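PDB 5ERE: extracellular ligand-binding receptor from Desulfohalobium retbaense DSM 5692, which binds ketoleucine in its periplasmic-binding-protein part and cytosine in its tandem PAS-like sensor part, and probably acts as an extracellular signalling receptor. Local coordinates for residues Ala45-Ala50 with Ser75-Pro80; Tyr122-Glu127 with Leu329-Gln334; Gln272-Pro277 with Phe281-Gly286; Ile436-Pro441 with Gly549-Asn554. All blocks are in the same frame, centred on the assembly; numbering follows the deposited sequence.

How the contacts relate
Contacts 1 and 4 are partly buried, whereas contacts 2 and 3 lie at the surface. Contact 1 packs two helices of the ligand-binding part with small apolar groups. Contact 3, its centre about 23 Å from that of contact 1, folds a loop back on a short helix beside a calcium ion. Contacts 2 and 4 both involve the long helix 324-357: it supplies Gln-331 to contact 2, and in contact 4 it supplies Asp-344, which joins two histidines. The chemistry follows place: methyl groups in contact 1, one amide bridging two parts of the chain in contact 2, aliphatic chains against an indole, next to a metal site, in contact 3, and imidazoles and leucines behind a cytosine pocket in contact 4.

Contact 1: residues Ala45-Ala50 with Ser75-Pro80; sequences ADVDTA and SSAIHP
Ala-77 meets Val-47 through methyl groups alone: CG1 of Val-47 rests 3.7 Å from CB of Ala-77, an apolar touch between the first turn of helix 47-60 and the middle of helix 72-84. CG1 of the valine lies opposite the backbone N (chi1 164°), and this branch is the one that reaches the neighbouring helix. An alanine suits the receiving side, since its single methyl lets the two backbones come within 6.8 Å at the CA atoms of Val-47 and Ala-77. One turn further into helix 47-60, Ala-50 also directs its CB at the partner helix, where it packs on Ala-74. Ile-78 adds the second touch: its long branch reaches back so that CD1 sits 3.9 Å from the carbonyl O of Ala-50, a van der Waals contact, while the same side chain touches Phe-54 and His-89.

Asp-46 starts the helix that carries Val-47 and Ala-50. As its N-cap, it accepts a bond from Thr-49 N at OD1, 3.0 Å long and met nearly in line with the C-O bond; Asp-48 N gives the same oxygen a weak second bond. An aspartate fits here because its short carboxylate can turn back to the amides of the first turn, which have no carbonyl of the helix to pair with.

Val-47 also touches Trp-73 of the ketoleucine pocket, though its side chain stays about 11 Å from the ligand. Neighbouring helices packed on one face of a parallel sheet, here from successive beta-alpha-beta crossovers sharing strand 64-70, are characteristic of the Rossmann-like lobes of periplasmic binding proteins.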
loop_
_atom_site.group_PDB
_atom_site.type_symbol
_atom_site.label_atom_id
_atom_site.label_comp_id
_atom_site.label_asym_id
_atom_site.label_seq_id
_atom_site.Cartn_x
_atom_site.Cartn_y
_atom_site.Cartn_z
ATOM N N ALA A 45 21.700 17.188 -15.331
ATOM C CA ALA A 45 20.287 17.529 -15.278
ATOM C C ALA A 45 19.430 16.626 -16.164
ATOM O O ALA A 45 18.221 16.547 -15.969
ATOM C CB ALA A 45 20.086 19.002 -15.673
ATOM N N ASP A 46 20.053 15.912 -17.098
ATOM C CA ASP A 46 19.299 15.050 -17.999
ATOM C C ASP A 46 19.951 13.709 -18.284
ATOM O O ASP A 46 21.033 13.405 -17.801
ATOM C CB ASP A 46 19.057 15.781 -19.338
ATOM C CG ASP A 46 20.353 16.024 -20.137
ATOM O OD1 ASP A 46 21.194 15.109 -20.276
ATOM O OD2 ASP A 46 20.533 17.147 -20.643
ATOM N N VAL A 47 19.296 12.927 -19.131
ATOM C CA VAL A 47 19.724 11.565 -19.381
ATOM C C VAL A 47 21.075 11.475 -20.080
ATOM O O VAL A 47 21.823 10.538 -19.855
ATOM C CB VAL A 47 18.668 10.825 -20.199
ATOM C CG1 VAL A 47 19.231 9.541 -20.819
ATOM C CG2 VAL A 47 17.490 10.493 -19.316
ATOM N N ASP A 48 21.402 12.436 -20.925
ATOM C CA ASP A 48 22.623 12.332 -21.710
ATOM C C ASP A 48 23.838 12.586 -20.853
ATOM O O ASP A 48 24.893 11.955 -21.009
ATOM C CB ASP A 48 22.581 13.308 -22.882
ATOM C CG ASP A 48 21.624 12.859 -23.952
ATOM O OD1 ASP A 48 21.856 11.762 -24.505
ATOM O OD2 ASP A 48 20.639 13.579 -24.218
ATOM N N THR A 49 23.684 13.509 -19.923
ATOM C CA THR A 49 24.797 13.872 -19.074
ATOM C C THR A 49 25.099 12.709 -18.102
ATOM O O THR A 49 26.254 12.468 -17.762
ATOM C CB THR A 49 24.513 15.195 -18.314
ATOM O OG1 THR A 49 23.235 15.117 -17.674
ATOM C CG2 THR A 49 24.480 16.385 -19.286
ATOM N N ALA A 50 24.074 11.957 -17.711
ATOM C CA ALA A 50 24.271 10.790 -16.837
ATOM C C ALA A 50 24.887 9.605 -17.567
ATOM O O ALA A 50 25.686 8.868 -16.981
ATOM C CB ALA A 50 22.973 10.374 -16.213
ATOM N N SER A 75 18.970 6.281 -13.711
ATOM C CA SER A 75 19.018 4.867 -13.409
ATOM C C SER A 75 18.420 4.052 -14.564
ATOM O O SER A 75 18.920 2.984 -14.884
ATOM C CB SER A 75 18.291 4.555 -12.089
ATOM O OG SER A 75 19.033 5.005 -10.943
ATOM N N SER A 76 17.353 4.549 -15.185
ATOM C CA SER A 76 16.732 3.817 -16.277
ATOM C C SER A 76 17.684 3.735 -17.485
ATOM O O SER A 76 17.752 2.709 -18.144
ATOM C CB SER A 76 15.396 4.464 -16.652
ATOM O OG SER A 76 14.392 4.080 -15.723
ATOM N N ALA A 77 18.457 4.790 -17.720
ATOM C CA ALA A 77 19.409 4.836 -18.834
ATOM C C ALA A 77 20.661 4.002 -18.555
ATOM O O ALA A 77 21.234 3.407 -19.465
ATOM C CB ALA A 77 19.802 6.265 -19.125
ATOM N N ILE A 78 21.117 3.981 -17.307
ATOM C CA ILE A 78 22.347 3.255 -16.989
ATOM C C ILE A 78 22.078 1.739 -16.911
ATOM O O ILE A 78 22.940 0.937 -17.270
ATOM C CB ILE A 78 22.978 3.800 -15.683
ATOM C CG1 ILE A 78 23.592 5.174 -15.995
ATOM C CG2 ILE A 78 24.024 2.840 -15.131
ATOM C CD1 ILE A 78 23.986 6.052 -14.800
ATOM N N HIS A 79 20.878 1.363 -16.474
ATOM C CA HIS A 79 20.498 -0.039 -16.268
ATOM C C HIS A 79 20.924 -1.006 -17.419
ATOM O O HIS A 79 21.633 -1.990 -17.173
ATOM C CB HIS A 79 18.987 -0.099 -16.022
ATOM C CG HIS A 79 18.381 -1.458 -16.191
ATOM N ND1 HIS A 79 18.508 -2.452 -15.250
ATOM C CD2 HIS A 79 17.604 -1.974 -17.176
ATOM C CE1 HIS A 79 17.853 -3.525 -15.648
ATOM N NE2 HIS A 79 17.299 -3.263 -16.817
ATOM N N PRO A 80 20.516 -0.729 -18.671
ATOM C CA PRO A 80 20.925 -1.644 -19.758
ATOM C C PRO A 80 22.406 -1.573 -20.117
ATOM O O PRO A 80 22.965 -2.553 -20.595
ATOM C CB PRO A 80 20.077 -1.185 -20.943
ATOM C CG PRO A 80 19.734 0.237 -20.631
ATOM C CD PRO A 80 19.562 0.285 -19.139
#

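Contact 2: residues Tyr122-Glu127 with Leu329-Gln334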
loop_
_atom_site.group_PDB
_atom_site.type_symbol
_atom_site.label_atom_id
_atom_site.label_comp_id
_atom_site.label_asym_id
_atom_site.label_seq_id
_atom_site.Cartn_x
_atom_site.Cartn_y
_atom_site.Cartn_z
ATOM N N TYR A 122 -6.042 8.391 -0.158
ATOM C CA TYR A 122 -6.357 9.774 0.184
ATOM C C TYR A 122 -7.094 10.453 -0.977
ATOM O O TYR A 122 -8.116 11.102 -0.771
ATOM C CB TYR A 122 -5.073 10.528 0.516
ATOM C CG TYR A 122 -5.272 11.961 0.935
ATOM C CD1 TYR A 122 -5.891 12.264 2.142
ATOM C CD2 TYR A 122 -4.818 13.013 0.147
ATOM C CE1 TYR A 122 -6.072 13.569 2.552
ATOM C CE2 TYR A 122 -5.010 14.334 0.538
ATOM C CZ TYR A 122 -5.637 14.602 1.751
ATOM O OH TYR A 122 -5.833 15.892 2.187
ATOM N N LEU A 123 -6.559 10.281 -2.183
ATOM C CA LEU A 123 -7.003 11.037 -3.364
ATOM C C LEU A 123 -8.420 10.668 -3.795
ATOM O O LEU A 123 -9.064 11.407 -4.553
ATOM C CB LEU A 123 -6.048 10.817 -4.556
ATOM C CG LEU A 123 -4.696 11.540 -4.557
ATOM C CD1 LEU A 123 -3.916 11.316 -5.858
ATOM C CD2 LEU A 123 -4.884 13.013 -4.303
ATOM N N THR A 124 -8.903 9.527 -3.326
ATOM C CA THR A 124 -10.170 9.009 -3.795
ATOM C C THR A 124 -11.354 9.874 -3.285
ATOM O O THR A 124 -12.424 9.828 -3.856
ATOM C CB THR A 124 -10.319 7.500 -3.402
ATOM O OG1 THR A 124 -11.374 6.891 -4.157
ATOM C CG2 THR A 124 -10.551 7.308 -1.910
ATOM N N ASP A 125 -11.134 10.703 -2.265
ATOM C CA ASP A 125 -12.181 11.587 -1.742
ATOM C C ASP A 125 -12.164 12.977 -2.386
ATOM O O ASP A 125 -12.730 13.932 -1.843
ATOM C CB ASP A 125 -12.037 11.721 -0.231
ATOM C CG ASP A 125 -12.242 10.401 0.483
ATOM O OD1 ASP A 125 -13.063 9.595 -0.006
ATOM O OD2 ASP A 125 -11.575 10.175 1.518
ATOM N N PHE A 126 -11.501 13.076 -3.535
ATOM C CA PHE A 126 -11.429 14.313 -4.304
ATOM C C PHE A 126 -11.938 14.050 -5.710
ATOM O O PHE A 126 -11.407 13.181 -6.406
ATOM C CB PHE A 126 -10.002 14.848 -4.355
ATOM C CG PHE A 126 -9.440 15.219 -3.014
ATOM C CD1 PHE A 126 -8.826 14.262 -2.202
ATOM C CD2 PHE A 126 -9.516 16.521 -2.563
ATOM C CE1 PHE A 126 -8.312 14.618 -0.979
ATOM C CE2 PHE A 126 -9.002 16.876 -1.339
ATOM C CZ PHE A 126 -8.391 15.921 -0.545
ATOM N N GLU A 127 -12.965 14.789 -6.124
ATOM C CA GLU A 127 -13.563 14.562 -7.437
ATOM C C GLU A 127 -12.812 15.315 -8.530
ATOM O O GLU A 127 -12.829 14.880 -9.680
ATOM C CB GLU A 127 -15.051 14.951 -7.445
ATOM C CG GLU A 127 -15.930 14.055 -6.568
ATOM C CD GLU A 127 -15.807 12.575 -6.903
ATOM O OE1 GLU A 127 -16.215 12.166 -8.015
ATOM O OE2 GLU A 127 -15.286 11.811 -6.057
ATOM N N LEU A 329 -9.337 2.487 8.704
ATOM C CA LEU A 329 -10.343 1.644 9.342
ATOM C C LEU A 329 -11.717 1.857 8.719
ATOM O O LEU A 329 -12.412 0.899 8.366
ATOM C CB LEU A 329 -10.410 1.935 10.838
ATOM C CG LEU A 329 -11.403 1.084 11.625
ATOM C CD1 LEU A 329 -11.099 -0.453 11.535
ATOM C CD2 LEU A 329 -11.363 1.546 13.035
ATOM N N THR A 330 -12.103 3.119 8.562
ATOM C CA THR A 330 -13.400 3.431 7.973
ATOM C C THR A 330 -13.534 2.903 6.570
ATOM O O THR A 330 -14.544 2.292 6.237
ATOM C CB THR A 330 -13.665 4.961 7.956
ATOM O OG1 THR A 330 -13.591 5.455 9.297
ATOM C CG2 THR A 330 -15.035 5.242 7.388
ATOM N N GLN A 331 -12.509 3.113 5.754
ATOM C CA GLN A 331 -12.536 2.617 4.378
ATOM C C GLN A 331 -12.691 1.097 4.323
ATOM O O GLN A 331 -13.328 0.551 3.431
ATOM C CB GLN A 331 -11.273 3.042 3.640
ATOM C CG GLN A 331 -11.265 4.546 3.308
ATOM C CD GLN A 331 -9.967 5.014 2.677
ATOM O OE1 GLN A 331 -8.961 4.291 2.656
ATOM N NE2 GLN A 331 -9.983 6.237 2.150
ATOM N N THR A 332 -12.120 0.415 5.301
ATOM C CA THR A 332 -12.220 -1.043 5.349
ATOM C C THR A 332 -13.609 -1.453 5.822
ATOM O O THR A 332 -14.220 -2.344 5.220
ATOM C CB THR A 332 -11.149 -1.655 6.292
ATOM O OG1 THR A 332 -9.865 -1.178 5.904
ATOM C CG2 THR A 332 -11.140 -3.215 6.275
ATOM N N ALA A 333 -14.092 -0.810 6.901
ATOM C CA ALA A 333 -15.465 -1.023 7.379
ATOM C C ALA A 333 -16.453 -0.850 6.238
ATOM O O ALA A 333 -17.419 -1.607 6.112
ATOM C CB ALA A 333 -15.818 -0.046 8.496
ATOM N N GLN A 334 -16.223 0.179 5.430
ATOM C CA GLN A 334 -17.151 0.492 4.346
ATOM C C GLN A 334 -17.118 -0.551 3.244
ATOM O O GLN A 334 -18.163 -0.904 2.689
ATOM C CB GLN A 334 -16.836 1.862 3.753
ATOM C CG GLN A 334 -17.223 2.980 4.678
ATOM C CD GLN A 334 -16.787 4.333 4.174
ATOM O OE1 GLN A 334 -16.130 4.456 3.136
ATOM N NE2 GLN A 334 -17.145 5.358 4.911
#
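Gln-331 reaches across to Thr-124 and Asp-125, joining the long helix 324-357 to the type I beta turn, Leu-123 to Phe-126, that follows helix 112-123. The helix runs on into the sensor part of the chain, a long helix of the kind that supports tandem PAS-like sensors, while the turn belongs to the periplasmic-binding-protein part. The touch is light. NE2 of Gln-331 comes 4.2 Å from CG2 of Thr-124 and 4.3 Å from OD2 of Asp-125, a methyl contact and a long approach to a carboxylate.

What holds the amide lies just before the turn: NE2 is hydrogen-bonded to the carbonyl O of Ala-121. Glutamine suits the task because its chain is long enough to span the gap, stretched at CB-CG (chi2 175°), and ends in an N-H donor for a carbonyl near a helix end.

Further out, each side is fixed by its own surroundings. Leu-329 and Ala-333 of the helix pack on strands 541-550 and 553-561 of the sensor part, and Thr-330 OG1 and Thr-332 OG1 bond back to carbonyls one turn earlier. The turn is closed by Phe-126 N, bonded to Leu-123 O at 3.1 Å. Tyr-122 meets the ring of Phe-323, and on one face of the Tyr-122 ring CE1 of Phe-126 sits 3.6 Å above the plane, displaced toward the rim.

Contact 3: residues Gln272-Pro277 with Phe281-Gly286. With CA (calcium ion), chain E.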
loop_
_atom_site.group_PDB
_atom_site.type_symbol
_atom_site.label_atom_id
_atom_site.label_comp_id
_atom_site.label_asym_id
_atom_site.label_seq_id
_atom_site.Cartn_x
_atom_site.Cartn_y
_atom_site.Cartn_z
ATOM N N GLN A 272 32.706 -9.752 2.417
ATOM C CA GLN A 272 32.417 -11.176 2.268
ATOM C C GLN A 272 32.801 -11.772 0.900
ATOM O O GLN A 272 32.343 -12.865 0.550
ATOM C CB GLN A 272 30.924 -11.419 2.517
ATOM C CG GLN A 272 30.516 -11.382 3.977
ATOM C CD GLN A 272 31.056 -12.577 4.747
ATOM O OE1 GLN A 272 30.538 -13.690 4.636
ATOM N NE2 GLN A 272 32.112 -12.351 5.516
ATOM N N GLY A 273 33.620 -11.057 0.126
ATOM C CA GLY A 273 34.173 -11.597 -1.111
ATOM C C GLY A 273 33.251 -11.550 -2.319
ATOM O O GLY A 273 33.643 -11.921 -3.426
ATOM N N ARG A 274 32.018 -11.098 -2.123
ATOM C CA ARG A 274 31.103 -10.951 -3.240
ATOM C C ARG A 274 31.688 -9.866 -4.153
ATOM O O ARG A 274 32.064 -8.801 -3.670
ATOM C CB ARG A 274 29.696 -10.595 -2.749
ATOM C CG ARG A 274 28.799 -11.753 -2.246
ATOM C CD ARG A 274 29.488 -12.902 -1.554
ATOM N NE ARG A 274 29.662 -14.035 -2.474
ATOM C CZ ARG A 274 30.728 -14.834 -2.536
ATOM N NH1 ARG A 274 30.748 -15.819 -3.426
ATOM N NH2 ARG A 274 31.773 -14.668 -1.727
ATOM N N GLN A 275 31.798 -10.135 -5.457
ATOM C CA GLN A 275 32.516 -9.225 -6.352
ATOM C C GLN A 275 31.942 -9.238 -7.768
ATOM O O GLN A 275 31.949 -8.208 -8.428
ATOM C CB GLN A 275 34.005 -9.566 -6.399
ATOM C CG GLN A 275 34.818 -9.068 -5.202
ATOM C CD GLN A 275 36.003 -9.967 -4.900
ATOM O OE1 GLN A 275 36.570 -10.590 -5.803
ATOM N NE2 GLN A 275 36.379 -10.049 -3.619
ATOM N N THR A 276 31.460 -10.380 -8.249
ATOM C CA THR A 276 30.793 -10.372 -9.552
ATOM C C THR A 276 29.390 -9.788 -9.444
ATOM O O THR A 276 28.763 -9.842 -8.384
ATOM C CB THR A 276 30.654 -11.753 -10.185
ATOM O OG1 THR A 276 29.724 -12.531 -9.428
ATOM C CG2 THR A 276 32.003 -12.459 -10.284
ATOM N N PRO A 277 28.891 -9.247 -10.558
ATOM C CA PRO A 277 27.523 -8.730 -10.626
ATOM C C PRO A 277 26.482 -9.732 -10.129
ATOM O O PRO A 277 25.523 -9.331 -9.477
ATOM C CB PRO A 277 27.346 -8.441 -12.116
ATOM C CG PRO A 277 28.731 -8.069 -12.567
ATOM C CD PRO A 277 29.637 -8.988 -11.811
ATOM N N PHE A 281 24.264 -9.011 -6.834
ATOM C CA PHE A 281 22.811 -9.030 -6.968
ATOM C C PHE A 281 22.187 -10.035 -5.971
ATOM O O PHE A 281 21.252 -9.692 -5.234
ATOM C CB PHE A 281 22.429 -9.346 -8.425
ATOM C CG PHE A 281 20.971 -9.136 -8.758
ATOM C CD1 PHE A 281 20.026 -10.091 -8.434
ATOM C CD2 PHE A 281 20.557 -7.997 -9.448
ATOM C CE1 PHE A 281 18.702 -9.909 -8.749
ATOM C CE2 PHE A 281 19.229 -7.806 -9.768
ATOM C CZ PHE A 281 18.295 -8.749 -9.423
ATOM N N GLU A 282 22.734 -11.245 -5.895
ATOM C CA GLU A 282 22.190 -12.257 -4.993
ATOM C C GLU A 282 22.329 -11.863 -3.506
ATOM O O GLU A 282 21.532 -12.269 -2.639
ATOM C CB GLU A 282 22.874 -13.627 -5.239
ATOM C CG GLU A 282 22.350 -14.722 -4.305
ATOM C CD GLU A 282 20.861 -14.995 -4.483
ATOM O OE1 GLU A 282 20.488 -15.336 -5.631
ATOM O OE2 GLU A 282 20.061 -14.834 -3.511
ATOM N N TRP A 283 23.356 -11.096 -3.206
ATOM C CA TRP A 283 23.505 -10.553 -1.868
ATOM C C TRP A 283 22.238 -9.856 -1.409
ATOM O O TRP A 283 21.840 -9.936 -0.235
ATOM C CB TRP A 283 24.658 -9.560 -1.847
ATOM C CG TRP A 283 24.892 -9.009 -0.520
ATOM C CD1 TRP A 283 24.356 -7.870 0.006
ATOM C CD2 TRP A 283 25.712 -9.590 0.499
ATOM N NE1 TRP A 283 24.803 -7.696 1.293
ATOM C CE2 TRP A 283 25.630 -8.738 1.624
ATOM C CE3 TRP A 283 26.505 -10.740 0.570
ATOM C CZ2 TRP A 283 26.320 -8.993 2.784
ATOM C CZ3 TRP A 283 27.197 -10.994 1.736
ATOM C CH2 TRP A 283 27.090 -10.125 2.829
ATOM N N TYR A 284 21.632 -9.123 -2.335
ATOM C CA TYR A 284 20.435 -8.352 -2.006
ATOM C C TYR A 284 19.147 -9.125 -2.278
ATOM O O TYR A 284 18.244 -9.121 -1.444
ATOM C CB TYR A 284 20.465 -7.029 -2.785
ATOM C CG TYR A 284 21.468 -6.040 -2.233
ATOM C CD1 TYR A 284 21.156 -5.230 -1.150
ATOM C CD2 TYR A 284 22.703 -5.879 -2.838
ATOM C CE1 TYR A 284 22.085 -4.334 -0.636
ATOM C CE2 TYR A 284 23.619 -4.993 -2.363
ATOM C CZ TYR A 284 23.313 -4.213 -1.260
ATOM O OH TYR A 284 24.246 -3.319 -0.839
ATOM N N ALA A 285 19.078 -9.812 -3.426
ATOM C CA ALA A 285 17.835 -10.397 -3.904
ATOM C C ALA A 285 17.305 -11.427 -2.908
ATOM O O ALA A 285 18.014 -12.368 -2.554
ATOM C CB ALA A 285 18.050 -11.056 -5.318
ATOM N N GLY A 286 16.055 -11.258 -2.482
ATOM C CA GLY A 286 15.414 -12.137 -1.517
ATOM C C GLY A 286 15.733 -11.847 -0.062
ATOM O O GLY A 286 15.224 -12.517 0.841
HETATM CA CA CA E . 19.929 -13.463 -1.604
#
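Pro-277 O accepts from Phe-281 N at 2.9 Å, an i to i+4 bond in the first turn of helix 277-284, and before it the loop 272-276 bends back alongside the helix. Proline suits this first helical position, where no N-H is called for, and Thr-276 caps the start through OG1, bonded to Ala-279 N.

Trp-283 is the main partner of the loop. CG of Gln-272 approaches CH2 of Trp-283 obliquely at 3.8 Å, with CB near CZ3, and CG of Arg-274 comes as obliquely to CE3; both side chains cross that of the tryptophan at about a right angle. Arg-274 bends at chi2 and chi3, which brings its guanidinium back to the loop itself: NH2 donates to Gln-272 O over 3.0 Å, the acceptor lying in the guanidinium plane. Gly-273, with positive phi (81°), makes the bend between them.

Loop and helix belong to the periplasmic-binding-protein part, and the helix packs against its neighbours there: Trp-283 on Arg-268 and Ala-269 of helix 254-271, Phe-281 and Tyr-284 on Ile-106 in the edge strand 106-107 of the parallel sheet. An alanine in place of Trp-283 would probably open a gap beside the aliphatic parts of Gln-272 and Arg-274, leaving the loop freer to shift.

A carbonyl of the last helical turn and one just after it bind a calcium ion. Glu-282 binds the calcium twice, through O at 2.2 Å and through OE2 at 2.4 Å, the bend at chi2 (62°) bringing the carboxylate round. Ala-285 O lies 2.4 Å from the calcium, and OD1 of Asn-287 is a fourth ligand.

Contact 4: residues Ile436-Pro441 with Gly549-Asn554; sequences IDLEHP and GLHGTN. With CYT (6-aminopyrimidin-2(1H)-one), chain C.
His-440 and His-551 meet obliquely, their ring planes nearly perpendicular (83°), the centroids 5.6 Å apart and the two NE2 atoms of His-440 and His-551 4.0 Å from one another. What brings these nitrogens together is Asp-344 of helix 324-357, whose OD1 is hydrogen-bonded to both.

Beside them, Leu-438 sends its two methyls to different partners. CD1 lies at the edge of the His-551 ring, near its plane, 3.8 Å from CD2 of His-551, while CD2 of Leu-438 packs 4.0 Å from CD1 of Leu-550, the leucines crossing at about a right angle. The forked leucine suits a place between a ring edge and another aliphatic chain. His-551 is presented by a type I' turn, Leu-550 to Thr-553, closed by Leu-550 N to Thr-553 O and the reciprocal bond; Gly-552 takes a backbone conformation that fits glycine. This tight hairpin joins strands 541-550 and 553-561 and meets strand 434-443 of the PAS-like sheet that binds cytosine.

On its other side that strand lines the pocket. OD2 of Asp-437 stands 3.2 Å from C6 of the cytosine, with OE2 of Glu-439 nearby; Glu-431, Gln-409 and Val-430 hydrogen-bond the base. With an alanine at Asp-437, Ser-454 OG and Gln-411 NE2 would probably be left without their carboxylate partner, and a gap would be likely to open beside C6.

The 2.5 Å between OD2 of Asp-437 and OE2 of Glu-439 suggests that one of the two acids is protonated and donates to the other, whereas the carboxylate of Asp-344 could stabilise a positive charge on one of the two histidines.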
loop_
_atom_site.group_PDB
_atom_site.type_symbol
_atom_site.label_atom_id
_atom_site.label_comp_id
_atom_site.label_asym_id
_atom_site.label_seq_id
_atom_site.Cartn_x
_atom_site.Cartn_y
_atom_site.Cartn_z
ATOM N N ILE A 436 -18.675 -18.207 7.561
ATOM C CA ILE A 436 -19.823 -17.338 7.879
ATOM C C ILE A 436 -20.897 -17.478 6.784
ATOM O O ILE A 436 -20.575 -17.389 5.600
ATOM C CB ILE A 436 -19.398 -15.852 8.006
ATOM C CG1 ILE A 436 -18.488 -15.672 9.222
ATOM C CG2 ILE A 436 -20.635 -14.936 8.144
ATOM C CD1 ILE A 436 -17.732 -14.359 9.221
ATOM N N ASP A 437 -22.115 -17.797 7.239
ATOM C CA ASP A 437 -23.312 -18.110 6.456
ATOM C C ASP A 437 -24.338 -16.969 6.519
ATOM O O ASP A 437 -24.695 -16.522 7.613
ATOM C CB ASP A 437 -23.935 -19.412 7.014
ATOM C CG ASP A 437 -25.160 -19.892 6.215
ATOM O OD1 ASP A 437 -25.292 -19.553 5.030
ATOM O OD2 ASP A 437 -25.991 -20.632 6.782
ATOM N N LEU A 438 -24.801 -16.481 5.369
ATOM C CA LEU A 438 -25.912 -15.530 5.324
ATOM C C LEU A 438 -27.129 -16.232 4.758
ATOM O O LEU A 438 -27.072 -16.756 3.632
ATOM C CB LEU A 438 -25.542 -14.301 4.478
ATOM C CG LEU A 438 -26.623 -13.256 4.169
ATOM C CD1 LEU A 438 -27.276 -12.712 5.390
ATOM C CD2 LEU A 438 -25.982 -12.128 3.391
ATOM N N GLU A 439 -28.213 -16.276 5.534
ATOM C CA GLU A 439 -29.438 -16.973 5.102
ATOM C C GLU A 439 -30.683 -16.114 5.117
ATOM O O GLU A 439 -30.887 -15.299 6.017
ATOM C CB GLU A 439 -29.712 -18.193 5.969
ATOM C CG GLU A 439 -28.564 -19.205 6.041
ATOM C CD GLU A 439 -28.975 -20.665 5.752
ATOM O OE1 GLU A 439 -30.124 -20.927 5.318
ATOM O OE2 GLU A 439 -28.119 -21.566 5.940
ATOM N N HIS A 440 -31.520 -16.299 4.107
ATOM C CA HIS A 440 -32.855 -15.711 4.112
ATOM C C HIS A 440 -33.890 -16.822 4.097
ATOM O O HIS A 440 -33.711 -17.840 3.415
ATOM C CB HIS A 440 -33.066 -14.775 2.921
ATOM C CG HIS A 440 -32.415 -13.438 3.080
ATOM N ND1 HIS A 440 -33.136 -12.264 3.111
ATOM C CD2 HIS A 440 -31.119 -13.087 3.236
ATOM C CE1 HIS A 440 -32.303 -11.245 3.251
ATOM N NE2 HIS A 440 -31.076 -11.720 3.334
ATOM N N PRO A 441 -34.991 -16.618 4.832
ATOM C CA PRO A 441 -36.093 -17.574 4.764
ATOM C C PRO A 441 -36.822 -17.497 3.439
ATOM O O PRO A 441 -36.854 -16.448 2.773
ATOM C CB PRO A 441 -37.012 -17.136 5.909
ATOM C CG PRO A 441 -36.786 -15.660 6.013
ATOM C CD PRO A 441 -35.330 -15.451 5.679
ATOM N N GLY A 549 -21.534 -5.805 10.285
ATOM C CA GLY A 549 -22.397 -6.969 10.359
ATOM C C GLY A 549 -23.769 -6.798 9.743
ATOM O O GLY A 549 -24.049 -5.781 9.111
ATOM N N LEU A 550 -24.612 -7.803 9.937
ATOM C CA LEU A 550 -25.991 -7.789 9.475
ATOM C C LEU A 550 -26.905 -8.535 10.437
ATOM O O LEU A 550 -26.477 -9.484 11.104
ATOM C CB LEU A 550 -26.126 -8.441 8.081
ATOM C CG LEU A 550 -25.461 -7.872 6.830
ATOM C CD1 LEU A 550 -25.567 -8.871 5.664
ATOM C CD2 LEU A 550 -26.118 -6.534 6.445
ATOM N N HIS A 551 -28.163 -8.099 10.492
ATOM C CA HIS A 551 -29.239 -8.867 11.113
ATOM C C HIS A 551 -28.932 -9.218 12.572
ATOM O O HIS A 551 -29.336 -10.288 13.049
ATOM C CB HIS A 551 -29.505 -10.156 10.332
ATOM C CG HIS A 551 -29.780 -9.943 8.878
ATOM N ND1 HIS A 551 -30.786 -9.107 8.428
ATOM C CD2 HIS A 551 -29.193 -10.458 7.771
ATOM C CE1 HIS A 551 -30.802 -9.118 7.106
ATOM N NE2 HIS A 551 -29.848 -9.930 6.681
ATOM N N GLY A 552 -28.229 -8.313 13.260
ATOM C CA GLY A 552 -27.936 -8.476 14.675
ATOM C C GLY A 552 -26.671 -9.250 14.984
ATOM O O GLY A 552 -26.341 -9.459 16.154
ATOM N N THR A 553 -25.958 -9.672 13.939
ATOM C CA THR A 553 -24.662 -10.356 14.097
ATOM C C THR A 553 -23.589 -9.375 13.677
ATOM O O THR A 553 -23.449 -9.017 12.514
ATOM C CB THR A 553 -24.571 -11.639 13.277
ATOM O OG1 THR A 553 -25.600 -12.525 13.709
ATOM C CG2 THR A 553 -23.165 -12.336 13.420
ATOM N N ASN A 554 -22.892 -8.864 14.665
ATOM C CA ASN A 554 -21.860 -7.882 14.435
ATOM C C ASN A 554 -20.480 -8.397 14.842
ATOM O O ASN A 554 -20.349 -9.141 15.810
ATOM C CB ASN A 554 -22.210 -6.593 15.187
ATOM C CG ASN A 554 -23.572 -6.048 14.780
ATOM O OD1 ASN A 554 -23.790 -5.675 13.626
ATOM N ND2 ASN A 554 -24.500 -6.030 15.715
HETATM N N3 CYT C . -22.913 -25.068 5.027
HETATM C C4 CYT C . -23.639 -24.261 4.254
HETATM N N1 CYT C . -24.201 -24.400 6.916
HETATM C C2 CYT C . -23.164 -25.164 6.364
HETATM O O2 CYT C . -22.470 -25.888 7.113
HETATM N N4 CYT C . -23.343 -24.224 2.924
HETATM C C5 CYT C . -24.709 -23.468 4.797
HETATM C C6 CYT C . -24.954 -23.565 6.115
#